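Local coordinates for sensor protein (Bacteroides thetaiotaomicron, PDB 2X7X), which binds beta-D-fructose through its periplasmic domain, the sensing part of a membrane-bound hybrid two-component system that probably signals as a sensor histidine kinase, at residues V55-M59 with I79-A83; A70-A74 with R95-S99; G127-E133 with D159-I163; A175-D180 with A203-A207; D240-P246 with M271-D277. All coordinates share one frame; numbering follows the deposited sequence.

Contact 1: residues V55-M59 with I79-A83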
# COMPACT_ATOMS: atom_id res chain seq x y z
N VAL A 55 1.33 35.79 1.17
CA VAL A 55 2.72 35.96 0.71
C VAL A 55 3.33 37.25 1.26
O VAL A 55 4.45 37.23 1.78
CB VAL A 55 2.86 35.85 -0.84
CG1 VAL A 55 4.32 36.02 -1.26
CG2 VAL A 55 2.35 34.52 -1.34
N HIS A 56 2.60 38.36 1.19
CA HIS A 56 3.07 39.62 1.77
C HIS A 56 3.37 39.48 3.26
O HIS A 56 4.39 39.99 3.73
CB HIS A 56 2.09 40.78 1.51
CG HIS A 56 2.03 41.21 0.08
ND1 HIS A 56 0.90 41.79 -0.48
CD2 HIS A 56 2.94 41.14 -0.92
CE1 HIS A 56 1.13 42.07 -1.75
NE2 HIS A 56 2.36 41.68 -2.04
N TYR A 57 2.50 38.77 3.99
CA TYR A 57 2.69 38.45 5.40
C TYR A 57 4.01 37.72 5.67
O TYR A 57 4.77 38.08 6.57
CB TYR A 57 1.52 37.61 5.92
CG TYR A 57 1.63 37.15 7.36
CD1 TYR A 57 0.86 37.73 8.36
CD2 TYR A 57 2.51 36.12 7.71
CE1 TYR A 57 0.96 37.31 9.69
CE2 TYR A 57 2.63 35.69 9.03
CZ TYR A 57 1.85 36.29 10.02
OH TYR A 57 1.98 35.85 11.32
N PHE A 58 4.28 36.69 4.87
CA PHE A 58 5.50 35.91 5.02
C PHE A 58 6.75 36.72 4.65
O PHE A 58 7.84 36.47 5.17
CB PHE A 58 5.41 34.61 4.20
CG PHE A 58 4.53 33.54 4.83
CD1 PHE A 58 4.72 33.14 6.15
CD2 PHE A 58 3.53 32.92 4.08
CE1 PHE A 58 3.91 32.14 6.72
CE2 PHE A 58 2.72 31.93 4.63
CZ PHE A 58 2.91 31.54 5.95
N MET A 59 6.57 37.69 3.76
CA MET A 59 7.64 38.61 3.38
C MET A 59 7.95 39.64 4.48
O MET A 59 9.11 39.95 4.73
CB MET A 59 7.30 39.32 2.08
CG MET A 59 7.72 38.58 0.82
SD MET A 59 6.98 39.22 -0.69
CE MET A 59 6.64 40.94 -0.26
N ILE A 79 3.17 38.28 -7.80
CA ILE A 79 3.38 38.12 -6.37
C ILE A 79 4.53 37.17 -6.01
O ILE A 79 5.25 37.41 -5.05
CB ILE A 79 2.06 37.76 -5.66
CG1 ILE A 79 1.28 39.03 -5.34
CG2 ILE A 79 2.32 37.02 -4.34
CD1 ILE A 79 0.52 39.63 -6.50
N VAL A 80 4.72 36.10 -6.77
CA VAL A 80 5.85 35.22 -6.50
C VAL A 80 7.17 35.87 -6.96
O VAL A 80 8.21 35.71 -6.31
CB VAL A 80 5.65 33.79 -7.09
CG1 VAL A 80 6.93 32.98 -7.05
CG2 VAL A 80 4.58 33.06 -6.32
N GLU A 81 7.12 36.61 -8.07
CA GLU A 81 8.29 37.34 -8.58
C GLU A 81 8.85 38.33 -7.55
O GLU A 81 10.07 38.40 -7.36
CB GLU A 81 7.98 38.02 -9.91
CG GLU A 81 8.13 37.08 -11.10
CD GLU A 81 7.59 37.66 -12.41
OE1 GLU A 81 7.84 37.04 -13.46
OE2 GLU A 81 6.93 38.72 -12.38
N GLU A 82 7.96 39.07 -6.89
CA GLU A 82 8.34 39.93 -5.76
C GLU A 82 9.18 39.17 -4.73
O GLU A 82 10.33 39.54 -4.47
CB GLU A 82 7.13 40.51 -5.06
CG GLU A 82 6.33 41.48 -5.89
CD GLU A 82 5.14 42.01 -5.14
OE1 GLU A 82 4.17 42.47 -5.79
OE2 GLU A 82 5.17 41.96 -3.88
N ALA A 83 8.61 38.11 -4.17
CA ALA A 83 9.35 37.30 -3.20
C ALA A 83 10.71 36.86 -3.75
O ALA A 83 11.69 36.79 -3.01
CB ALA A 83 8.54 36.11 -2.78

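Contact 2: residues A70-A74 with R95-S99. With FRU (beta-D-fructofuranose), chain E.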
# COMPACT_ATOMS: atom_id res chain seq x y z
N ALA A 70 0.44 27.98 -6.12
CA ALA A 70 -0.21 29.14 -6.76
C ALA A 70 -1.66 28.92 -7.23
O ALA A 70 -1.89 28.23 -8.23
CB ALA A 70 0.65 29.66 -7.91
N ASN A 71 -2.61 29.54 -6.54
CA ASN A 71 -4.06 29.35 -6.76
C ASN A 71 -4.49 29.38 -8.22
O ASN A 71 -5.20 28.49 -8.68
CB ASN A 71 -4.87 30.37 -5.97
CG ASN A 71 -6.36 30.12 -6.06
OD1 ASN A 71 -6.86 29.11 -5.60
ND2 ASN A 71 -7.08 31.06 -6.65
N GLU A 72 -4.08 30.43 -8.92
CA GLU A 72 -4.22 30.51 -10.35
C GLU A 72 -2.87 31.00 -10.83
O GLU A 72 -2.18 31.69 -10.09
CB GLU A 72 -5.32 31.47 -10.76
CG GLU A 72 -6.66 31.13 -10.14
CD GLU A 72 -7.83 31.79 -10.83
OE1 GLU A 72 -8.59 32.52 -10.15
OE2 GLU A 72 -8.01 31.57 -12.05
N ALA A 73 -2.49 30.64 -12.06
CA ALA A 73 -1.14 30.90 -12.56
C ALA A 73 -0.84 32.37 -12.81
O ALA A 73 0.15 32.90 -12.29
CB ALA A 73 -0.89 30.09 -13.83
N ALA A 74 -1.68 33.01 -13.61
CA ALA A 74 -1.50 34.41 -14.00
C ALA A 74 -1.49 35.41 -12.82
O ALA A 74 -0.50 36.13 -12.65
CB ALA A 74 -2.54 34.81 -15.07
N ARG A 95 0.94 23.35 -7.99
CA ARG A 95 0.54 24.33 -8.99
C ARG A 95 1.72 25.22 -9.37
O ARG A 95 2.63 25.39 -8.58
CB ARG A 95 -0.62 25.17 -8.49
CG ARG A 95 -1.73 24.32 -7.99
CD ARG A 95 -3.03 25.06 -7.93
NE ARG A 95 -4.04 24.19 -7.35
CZ ARG A 95 -5.25 24.58 -6.97
NH1 ARG A 95 -5.64 25.85 -7.09
NH2 ARG A 95 -6.06 23.69 -6.45
N LYS A 96 1.69 25.75 -10.59
CA LYS A 96 2.81 26.52 -11.14
C LYS A 96 2.43 28.00 -11.38
O LYS A 96 1.26 28.38 -11.29
CB LYS A 96 3.24 25.96 -12.51
CG LYS A 96 3.86 24.57 -12.57
CD LYS A 96 3.75 24.10 -14.02
CE LYS A 96 4.36 22.75 -14.27
NZ LYS A 96 3.96 22.23 -15.62
N ILE A 97 3.44 28.80 -11.72
CA ILE A 97 3.23 30.17 -12.20
C ILE A 97 3.68 30.25 -13.65
O ILE A 97 3.98 29.22 -14.28
CB ILE A 97 3.96 31.22 -11.32
CG1 ILE A 97 5.46 30.93 -11.24
CG2 ILE A 97 3.33 31.28 -9.94
CD1 ILE A 97 6.27 32.07 -10.65
N LEU A 98 3.74 31.46 -14.19
CA LEU A 98 4.01 31.65 -15.62
C LEU A 98 5.39 32.23 -15.94
O LEU A 98 5.60 32.77 -17.02
CB LEU A 98 2.89 32.47 -16.26
CG LEU A 98 1.49 31.86 -16.14
CD1 LEU A 98 0.46 32.74 -16.82
CD2 LEU A 98 1.45 30.41 -16.69
N SER A 99 6.32 32.12 -15.01
CA SER A 99 7.70 32.53 -15.25
C SER A 99 8.64 31.64 -14.48
O SER A 99 8.19 30.73 -13.78
CB SER A 99 7.91 33.98 -14.86
OG SER A 99 7.79 34.13 -13.46
C1 FRU E . -6.24 19.94 -3.32
C2 FRU E . -6.66 19.85 -4.78
C3 FRU E . -6.66 18.41 -5.28
C4 FRU E . -6.14 18.57 -6.70
C5 FRU E . -5.08 19.64 -6.50
C6 FRU E . -4.72 20.44 -7.75
O1 FRU E . -6.59 21.22 -2.80
O2 FRU E . -7.95 20.47 -4.92
O3 FRU E . -7.95 17.78 -5.21
O4 FRU E . -5.61 17.35 -7.24
O5 FRU E . -5.71 20.54 -5.57
O6 FRU E . -3.63 21.33 -7.45
O HOH W 1 -1.57 27.55 -10.92
O HOH W 2 3.01 27.29 -6.85

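Contact 3: residues G127-E133 with D159-I163. With K (potassium ion), chain G.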
# COMPACT_ATOMS: atom_id res chain seq x y z
N GLY A 127 -13.08 2.21 -27.23
CA GLY A 127 -12.85 3.13 -28.36
C GLY A 127 -14.02 3.97 -28.84
O GLY A 127 -13.87 4.79 -29.74
N LYS A 128 -15.18 3.78 -28.21
CA LYS A 128 -16.43 4.41 -28.66
C LYS A 128 -17.23 4.92 -27.46
O LYS A 128 -17.53 4.16 -26.54
CB LYS A 128 -17.25 3.40 -29.50
CG LYS A 128 -18.61 3.94 -30.05
CD LYS A 128 -19.20 3.02 -31.18
CE LYS A 128 -20.60 3.54 -31.65
NZ LYS A 128 -20.60 4.90 -32.30
N GLY A 129 -17.58 6.20 -27.47
CA GLY A 129 -18.42 6.76 -26.42
C GLY A 129 -18.32 8.25 -26.16
O GLY A 129 -17.39 8.93 -26.63
N ASN A 130 -19.27 8.75 -25.38
CA ASN A 130 -19.36 10.16 -25.05
C ASN A 130 -18.87 10.46 -23.63
O ASN A 130 -19.30 9.80 -22.68
CB ASN A 130 -20.80 10.64 -25.18
CG ASN A 130 -21.34 10.50 -26.58
OD1 ASN A 130 -20.62 10.66 -27.57
ND2 ASN A 130 -22.63 10.20 -26.67
N ILE A 131 -18.00 11.44 -23.51
CA ILE A 131 -17.40 11.83 -22.23
C ILE A 131 -17.83 13.25 -21.86
O ILE A 131 -17.90 14.12 -22.74
CB ILE A 131 -15.84 11.82 -22.28
CG1 ILE A 131 -15.31 10.54 -22.91
CG2 ILE A 131 -15.24 12.03 -20.88
CD1 ILE A 131 -13.77 10.52 -23.05
N VAL A 132 -18.13 13.47 -20.58
CA VAL A 132 -18.24 14.83 -20.07
C VAL A 132 -17.07 15.09 -19.10
O VAL A 132 -16.64 14.17 -18.39
CB VAL A 132 -19.63 15.13 -19.44
CG1 VAL A 132 -20.71 15.05 -20.50
CG2 VAL A 132 -19.97 14.18 -18.30
N GLU A 133 -16.55 16.33 -19.10
CA GLU A 133 -15.42 16.74 -18.26
C GLU A 133 -15.82 17.80 -17.27
O GLU A 133 -16.46 18.78 -17.62
CB GLU A 133 -14.27 17.28 -19.12
CG GLU A 133 -12.96 17.54 -18.35
CD GLU A 133 -11.81 18.05 -19.23
OE1 GLU A 133 -12.07 18.64 -20.30
OE2 GLU A 133 -10.64 17.90 -18.84
N ASP A 159 -13.78 8.00 -32.17
CA ASP A 159 -15.14 7.76 -31.66
C ASP A 159 -15.30 7.91 -30.16
O ASP A 159 -16.35 7.60 -29.60
CB ASP A 159 -15.66 6.41 -32.13
CG ASP A 159 -15.89 6.38 -33.63
OD1 ASP A 159 -16.65 7.26 -34.13
OD2 ASP A 159 -15.28 5.49 -34.30
N ILE A 160 -14.23 8.37 -29.52
CA ILE A 160 -14.32 8.90 -28.17
C ILE A 160 -14.51 10.40 -28.34
O ILE A 160 -13.68 11.05 -28.97
CB ILE A 160 -13.02 8.64 -27.36
CG1 ILE A 160 -12.80 7.14 -27.10
CG2 ILE A 160 -13.01 9.45 -26.07
CD1 ILE A 160 -13.91 6.47 -26.35
N LYS A 161 -15.61 10.93 -27.82
CA LYS A 161 -15.93 12.34 -28.00
C LYS A 161 -16.20 13.08 -26.70
O LYS A 161 -17.01 12.67 -25.89
CB LYS A 161 -17.13 12.49 -28.92
CG LYS A 161 -16.97 11.79 -30.26
CD LYS A 161 -18.25 11.81 -31.07
CE LYS A 161 -18.11 10.98 -32.34
NZ LYS A 161 -19.36 10.18 -32.63
N LEU A 162 -15.51 14.20 -26.52
CA LEU A 162 -15.84 15.12 -25.47
C LEU A 162 -17.06 15.95 -25.90
O LEU A 162 -16.95 16.80 -26.79
CB LEU A 162 -14.64 16.01 -25.12
CG LEU A 162 -14.87 16.97 -23.96
CD1 LEU A 162 -15.21 16.22 -22.66
CD2 LEU A 162 -13.67 17.88 -23.76
N ILE A 163 -18.21 15.70 -25.27
CA ILE A 163 -19.46 16.37 -25.64
C ILE A 163 -19.88 17.51 -24.70
O ILE A 163 -20.83 18.24 -24.99
CB ILE A 163 -20.65 15.37 -25.78
CG1 ILE A 163 -21.02 14.74 -24.43
CG2 ILE A 163 -20.35 14.32 -26.82
CD1 ILE A 163 -22.43 14.15 -24.37
K K G . -11.65 12.06 -30.40
O HOH W 3 -12.44 5.75 -31.78
O HOH W 4 -11.54 14.55 -29.42
O HOH W 5 -9.89 11.75 -32.78

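Contact 4: residues A175-D180 with A203-A207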
# COMPACT_ATOMS: atom_id res chain seq x y z
N ALA A 175 -19.75 20.76 -9.06
CA ALA A 175 -19.82 19.50 -9.80
C ALA A 175 -21.25 18.99 -9.94
O ALA A 175 -21.69 18.64 -11.04
CB ALA A 175 -18.91 18.44 -9.16
N GLU A 176 -21.99 18.98 -8.84
CA GLU A 176 -23.37 18.47 -8.84
C GLU A 176 -24.31 19.27 -9.74
O GLU A 176 -25.03 18.69 -10.56
CB GLU A 176 -23.93 18.43 -7.44
CG GLU A 176 -23.31 17.37 -6.58
CD GLU A 176 -24.11 17.12 -5.34
OE1 GLU A 176 -24.84 18.05 -4.92
OE2 GLU A 176 -24.02 16.01 -4.78
N ILE A 177 -24.27 20.60 -9.61
CA ILE A 177 -25.08 21.45 -10.46
C ILE A 177 -24.71 21.24 -11.92
O ILE A 177 -25.56 20.96 -12.74
CB ILE A 177 -24.93 22.94 -10.09
CG1 ILE A 177 -25.34 23.16 -8.63
CG2 ILE A 177 -25.71 23.85 -11.05
CD1 ILE A 177 -26.74 22.71 -8.33
N GLU A 178 -23.43 21.34 -12.23
CA GLU A 178 -22.99 21.22 -13.63
C GLU A 178 -23.36 19.86 -14.23
O GLU A 178 -23.85 19.79 -15.36
CB GLU A 178 -21.51 21.52 -13.76
CG GLU A 178 -21.19 22.97 -13.54
CD GLU A 178 -19.78 23.20 -13.08
OE1 GLU A 178 -19.02 22.21 -12.98
OE2 GLU A 178 -19.41 24.36 -12.80
N MET A 179 -23.17 18.78 -13.46
CA MET A 179 -23.56 17.44 -13.92
C MET A 179 -25.07 17.33 -14.17
O MET A 179 -25.50 16.64 -15.11
CB MET A 179 -23.09 16.36 -12.94
CG MET A 179 -23.23 14.94 -13.46
SD MET A 179 -22.22 14.58 -14.93
CE MET A 179 -23.08 13.14 -15.57
N ASP A 180 -25.87 18.01 -13.35
CA ASP A 180 -27.32 18.09 -13.53
C ASP A 180 -27.62 18.64 -14.88
O ASP A 180 -28.40 18.08 -15.63
CB ASP A 180 -27.95 19.02 -12.51
CG ASP A 180 -28.46 18.31 -11.30
OD1 ASP A 180 -28.25 17.10 -11.15
OD2 ASP A 180 -29.09 18.99 -10.47
N ALA A 203 -20.69 14.50 -9.12
CA ALA A 203 -21.22 14.14 -10.42
C ALA A 203 -22.00 12.82 -10.30
O ALA A 203 -23.05 12.65 -10.92
CB ALA A 203 -20.10 13.99 -11.42
N TYR A 204 -21.46 11.92 -9.48
CA TYR A 204 -22.03 10.60 -9.31
C TYR A 204 -23.39 10.72 -8.65
O TYR A 204 -24.36 10.07 -9.08
CB TYR A 204 -21.11 9.73 -8.46
CG TYR A 204 -21.70 8.37 -8.16
CD1 TYR A 204 -21.45 7.27 -9.00
CD2 TYR A 204 -22.51 8.16 -7.03
CE1 TYR A 204 -21.97 6.01 -8.72
CE2 TYR A 204 -23.05 6.91 -6.75
CZ TYR A 204 -22.78 5.84 -7.60
OH TYR A 204 -23.34 4.60 -7.33
N GLN A 205 -23.47 11.56 -7.62
CA GLN A 205 -24.72 11.78 -6.93
C GLN A 205 -25.75 12.46 -7.85
O GLN A 205 -26.96 12.20 -7.74
CB GLN A 205 -24.50 12.55 -5.64
CG GLN A 205 -25.77 12.87 -4.93
CD GLN A 205 -25.69 12.62 -3.46
OE1 GLN A 205 -25.04 13.37 -2.71
NE2 GLN A 205 -26.37 11.57 -3.01
N ALA A 206 -25.29 13.29 -8.77
CA ALA A 206 -26.20 13.83 -9.75
C ALA A 206 -26.78 12.69 -10.61
O ALA A 206 -27.96 12.70 -10.94
CB ALA A 206 -25.53 14.88 -10.59
N ALA A 207 -25.94 11.71 -10.94
CA ALA A 207 -26.32 10.64 -11.85
C ALA A 207 -27.24 9.66 -11.13
O ALA A 207 -28.27 9.25 -11.68
CB ALA A 207 -25.10 9.94 -12.40

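Contact 5: residues D240-P246 with M271-D277. With FRU (beta-D-fructofuranose), chain E; PO4 (phosphate ion), chain D.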
# COMPACT_ATOMS: atom_id res chain seq x y z
N ASP A 240 -14.84 4.36 -10.69
CA ASP A 240 -14.27 3.23 -11.39
C ASP A 240 -12.77 3.27 -11.35
O ASP A 240 -12.12 2.23 -11.31
CB ASP A 240 -14.77 3.16 -12.80
CG ASP A 240 -16.26 2.95 -12.87
OD1 ASP A 240 -16.68 1.80 -13.08
OD2 ASP A 240 -17.00 3.95 -12.68
N ALA A 241 -12.21 4.47 -11.35
CA ALA A 241 -10.77 4.66 -11.30
C ALA A 241 -10.43 6.04 -10.76
O ALA A 241 -11.21 6.98 -10.87
CB ALA A 241 -10.14 4.46 -12.70
N THR A 242 -9.25 6.15 -10.17
CA THR A 242 -8.69 7.44 -9.81
C THR A 242 -7.17 7.37 -9.86
O THR A 242 -6.59 6.29 -9.79
CB THR A 242 -9.22 7.95 -8.45
OG1 THR A 242 -8.73 9.28 -8.21
CG2 THR A 242 -8.81 7.01 -7.30
N PHE A 243 -6.52 8.51 -10.03
CA PHE A 243 -5.07 8.54 -10.19
C PHE A 243 -4.40 9.17 -9.01
O PHE A 243 -4.90 10.17 -8.48
CB PHE A 243 -4.68 9.26 -11.49
CG PHE A 243 -4.96 8.44 -12.70
CD1 PHE A 243 -3.96 7.67 -13.28
CD2 PHE A 243 -6.25 8.37 -13.23
CE1 PHE A 243 -4.22 6.88 -14.39
CE2 PHE A 243 -6.54 7.59 -14.33
CZ PHE A 243 -5.53 6.85 -14.92
N ILE A 244 -3.31 8.57 -8.56
CA ILE A 244 -2.56 9.08 -7.42
C ILE A 244 -2.02 10.45 -7.74
O ILE A 244 -1.24 10.62 -8.67
CB ILE A 244 -1.41 8.13 -7.03
CG1 ILE A 244 -1.97 6.85 -6.40
CG2 ILE A 244 -0.41 8.84 -6.10
CD1 ILE A 244 -0.91 5.90 -5.86
N TYR A 245 -2.46 11.45 -6.99
CA TYR A 245 -1.84 12.76 -7.04
C TYR A 245 -1.11 12.97 -5.72
O TYR A 245 -1.73 13.33 -4.70
CB TYR A 245 -2.85 13.88 -7.31
CG TYR A 245 -2.18 15.19 -7.68
CD1 TYR A 245 -1.30 15.27 -8.77
CD2 TYR A 245 -2.41 16.34 -6.94
CE1 TYR A 245 -0.68 16.47 -9.13
CE2 TYR A 245 -1.79 17.55 -7.28
CZ TYR A 245 -0.93 17.60 -8.38
OH TYR A 245 -0.31 18.79 -8.74
N PRO A 246 0.20 12.71 -5.72
CA PRO A 246 0.95 12.54 -4.46
C PRO A 246 1.23 13.85 -3.74
O PRO A 246 1.55 14.87 -4.38
CB PRO A 246 2.25 11.87 -4.90
CG PRO A 246 2.45 12.30 -6.33
CD PRO A 246 1.05 12.53 -6.91
N MET A 271 7.29 14.05 -9.63
CA MET A 271 6.78 12.86 -8.93
C MET A 271 5.84 12.04 -9.82
O MET A 271 5.26 12.55 -10.77
CB MET A 271 6.08 13.27 -7.64
CG MET A 271 6.90 14.21 -6.78
SD MET A 271 6.19 14.61 -5.17
CE MET A 271 4.94 15.85 -5.53
N ASN A 272 5.70 10.75 -9.51
CA ASN A 272 4.95 9.85 -10.37
C ASN A 272 3.51 9.67 -9.92
O ASN A 272 3.17 9.91 -8.75
CB ASN A 272 5.63 8.48 -10.47
CG ASN A 272 7.08 8.59 -10.89
OD1 ASN A 272 7.40 9.14 -11.95
ND2 ASN A 272 7.99 8.08 -10.04
N THR A 273 2.68 9.24 -10.86
CA THR A 273 1.32 8.84 -10.56
C THR A 273 1.15 7.33 -10.76
O THR A 273 2.08 6.63 -11.19
CB THR A 273 0.32 9.65 -11.43
OG1 THR A 273 -1.03 9.31 -11.06
CG2 THR A 273 0.53 9.40 -12.92
N ALA A 274 -0.04 6.82 -10.42
CA ALA A 274 -0.46 5.46 -10.76
C ALA A 274 -1.98 5.43 -10.73
O ALA A 274 -2.61 6.19 -9.99
CB ALA A 274 0.10 4.44 -9.79
N VAL A 275 -2.56 4.55 -11.54
CA VAL A 275 -3.98 4.34 -11.53
C VAL A 275 -4.36 3.47 -10.32
O VAL A 275 -3.61 2.56 -9.93
CB VAL A 275 -4.47 3.70 -12.85
CG1 VAL A 275 -4.11 2.21 -12.93
CG2 VAL A 275 -5.96 3.91 -13.04
N VAL A 276 -5.51 3.78 -9.73
CA VAL A 276 -6.09 2.99 -8.67
C VAL A 276 -7.50 2.63 -9.07
O VAL A 276 -8.31 3.51 -9.35
CB VAL A 276 -6.15 3.78 -7.35
CG1 VAL A 276 -6.89 2.99 -6.26
CG2 VAL A 276 -4.75 4.16 -6.89
N ASP A 277 -7.81 1.34 -9.08
CA ASP A 277 -9.13 0.87 -9.48
C ASP A 277 -9.45 -0.45 -8.79
O ASP A 277 -8.71 -0.87 -7.88
CB ASP A 277 -9.21 0.74 -11.01
CG ASP A 277 -8.11 -0.14 -11.59
OD1 ASP A 277 -7.48 -0.92 -10.85
OD2 ASP A 277 -7.90 -0.08 -12.81
C1 FRU E . -6.24 19.94 -3.32
C2 FRU E . -6.66 19.85 -4.78
C3 FRU E . -6.66 18.41 -5.28
C4 FRU E . -6.14 18.57 -6.70
C5 FRU E . -5.08 19.64 -6.50
C6 FRU E . -4.72 20.44 -7.75
O1 FRU E . -6.59 21.22 -2.80
O2 FRU E . -7.95 20.47 -4.92
O3 FRU E . -7.95 17.78 -5.21
O4 FRU E . -5.61 17.35 -7.24
O5 FRU E . -5.71 20.54 -5.57
O6 FRU E . -3.63 21.33 -7.45
P PO4 D . 0.20 2.52 -13.53
O1 PO4 D . 0.76 2.48 -14.93
O2 PO4 D . -0.22 1.13 -13.12
O3 PO4 D . 1.26 2.98 -12.57
O4 PO4 D . -0.97 3.47 -13.48

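Contact 1: residues V55-M59 with I79-A83
Ile79 supplies the bump and Val55 the hollow. The CG2 methyl of Ile79 stands 3.7 Å from Val55 CB and almost as close to both Val55 methyls, so it sits over the fork of the beta-branched side chain. Its own first torsion, with CG1 at chi1 -84°, leaves CG2 anti to the backbone N and directed at the neighbouring helix. One turn further on the roles are reversed. Met59 is now the long side chain, and its SD rests 4.0 Å from Ala83 CA and 4.1 Å from Ala83 CB; alanine suits this place because its single methyl leaves room for the thioether. The segment axes are 10.5 Å apart and only 8° from parallel, a spacing that the branched and long side chains bridge. Beside this apolar row the contact turns polar: His56 NE2 gives a weak hydrogen bond to Glu82 OE2 at 3.4 Å, the oxygen lying at the ring edge and the carboxylate nearly parallel to the imidazole. Helices 48-60 and 73-85 thus lie side by side on one face of the parallel sheet in the first lobe of the periplasmic binding fold, with Val55 on Leu66 and Ile68 of strand 65-68 and Ala83 on Val90 of strand 90-93.

Contact 2: residues A70-A74 with R95-S99
The fructose pocket of this periplasmic binding domain lies in the cleft between two lobes, and Arg95, in the loop after strand 90-93, reaches into it past Ala70 and Asn71. The arginine chain is extended from CG to NE and runs alongside the Ala70 carbonyl, with CD 3.4 Å from Ala70 O. Its guanidinium works along its edge. NE gives fructose O6 a straight bond of 2.9 Å (165°), and NH2 gives ring oxygen O5 a longer one of 3.3 Å. NH1 meets a lone pair of Asn71 O in the carbonyl plane, at 3.1 Å, which ties down the rotation of the group. A lysine in its place would probably leave Asn71 O or the sugar without its donor, since a single ammonium could hardly serve all three oxygens. Behind the arginine, one water joins Ala70 O to Lys96 O and another joins Ala70 N to Arg95 O. Small alanines let the loop come close: Ala70 CB touches Ile97 CG2 at 3.7 Å, and Leu98 CD2 lies 3.7 Å from Ala73 CB. Asn71 ND2 is hydrogen-bonded to Asn48 OD1. Ile97 also packs on Thr77 and Val80 of helix 73-85, while Ala73 meets Thr141 and Arg95 meets Pro142, both on helix 141-155 of the other lobe.

Contact 3: residues G127-E133 with D159-I163
Asp159 O receives the shortest bond of the strand pairing, from Gly129 N at 2.8 Å, and Lys128 CA adds a weaker CA-H...O contact to Asp159 O at 3.3 Å. The parallel pairing then continues with Lys161 N to Gly129 O at 2.9 Å, followed by Ile131 N to Lys161 O and Ile163 N to Ile131 O. Gly129 has a phi of 155°, where a side chain would jam against the preceding carbonyl, so glycine fits this strand position. On one side of the sheet the Ile131 and Ile160 side chains pack together, and Leu162 CD1 lies 3.8 Å from Glu133 CB. On the other, Asn130 OD1 faces Ile163 CG2 at 3.7 Å while its ND2 is bonded to Lys188 O. Helix 141-155 connects the two strands in a beta-alpha-beta crossover and packs on the Ile131 side, where Phe150 covers Ile131. Ile160 O, directed away from strand 128-135, binds a potassium ion at 2.7 Å together with Ile154 O, Phe157 O and two waters. At the outer strand of this sheet within the chain, a neutral backbone carbonyl thus finds a cation in place of an N-H, and the site needs no carboxylate.

Contact 4: residues A175-D180 with A203-A207
Met179 aims its side chain across at Ala203 and Ala206 of the facing helix. Its CG is anti to the backbone N (chi1 -170°), which sends it between the two: CG lies 3.9 Å from Ala203 CB and 3.7 Å from Ala206 CB. A bend at the next torsion then turns the chain along the Ala203 side, where SD comes within 4.1 Å of Ala203 CB. Ala206 CB points toward the other helix and fits a shallow seat made by Met179 CG, the backbone Glu176 O at 3.8 Å and Asp180 OD1 at 3.6 Å. Methyl groups suit these places, since the segment axes approach to 7.9 Å, crossing at -44°. Both helices, 172-185 and 199-209, belong to the second lobe of the periplasmic binding fold and cover the same side of its sheet; Met179 and Ala203 together rest on Val192 of strand 191-194, with Val132 under the first and Leu134 under the second. Nearer the surface, Glu176 and Gln205 cross with the carboxylate and amide planes 70° apart. Glu176 OE2 lies over the aliphatic part of Gln205, 3.6 Å from its CB. The two side-chain oxygens are both acceptors, and Arg172 serves both: its NH1 forms a salt bridge with Glu176 OE2 and a weak hydrogen bond with Gln205 OE1, which probably makes their closeness tolerable.

Contact 5: residues D240-P246 with M271-D277
Val275 lays its CG2 methyl over one face of the Phe243 ring, a CH-pi contact 3.9 Å from the centroid and 26° off the ring normal, shifted toward CZ. Thr273 OG1 sits at the edge of the same ring, near its plane. Phe243 and Val275 form a non-hydrogen-bonded pair where strand 275-277 joins the mixed sheet of the second lobe as its antiparallel end strand. Both segments pass from one lobe toward the other, as interdomain crossovers do in this family. Val275 CG2 is anti to its own backbone nitrogen, the placement that sends this methyl over the ring. With the ring cut back to the methyl of an alanine here, the Val275 methyl would probably lose the face it rests on, leaving a gap toward Ser116 and Val117 of helix 110-124. Next door, Thr242 and Val276 are a hydrogen-bonded pair, with Thr242 N to Val276 O at 2.9 Å and Val276 N to Thr242 O at 2.7 Å. Their neighbour Ile244 sets CG1 across Val276 CG2 at 3.9 Å. Val275 N, turned outward, holds a phosphate ion, probably from the crystallisation liquor. Tyr245, beyond the strand, is a fructose-pocket residue; sugar O4 lies oblique to its ring, nearest CD2, and its hydroxyl is bonded to Asp94. Where regular pairing stops, Ile244 N still reaches Ala274 O at 2.9 Å, and the Thr273 hydroxyl donates to Ile244 O at 2.7 Å.

Contacts 1 and 2 share helix 73-85 in the first lobe and touch through Val80 with Ile97 and Glu81 with Ser99. Contacts 3 and 4 meet in the second lobe, where Val132 packs on Met179; contact 3 joins strands of the sheet and contact 4 helices that lie on it. Contacts 1 and 4 are helix pairs, apolar on the side facing the sheet and polar farther out; contacts 3 and 5 are backbone-bonded strand pairs at the two ends of one sheet, parallel in the first case and antiparallel in the second. Contact 2 is buried, whereas the others are partly so. Contacts 2 and 5 both border the sugar, through Arg95 and Tyr245.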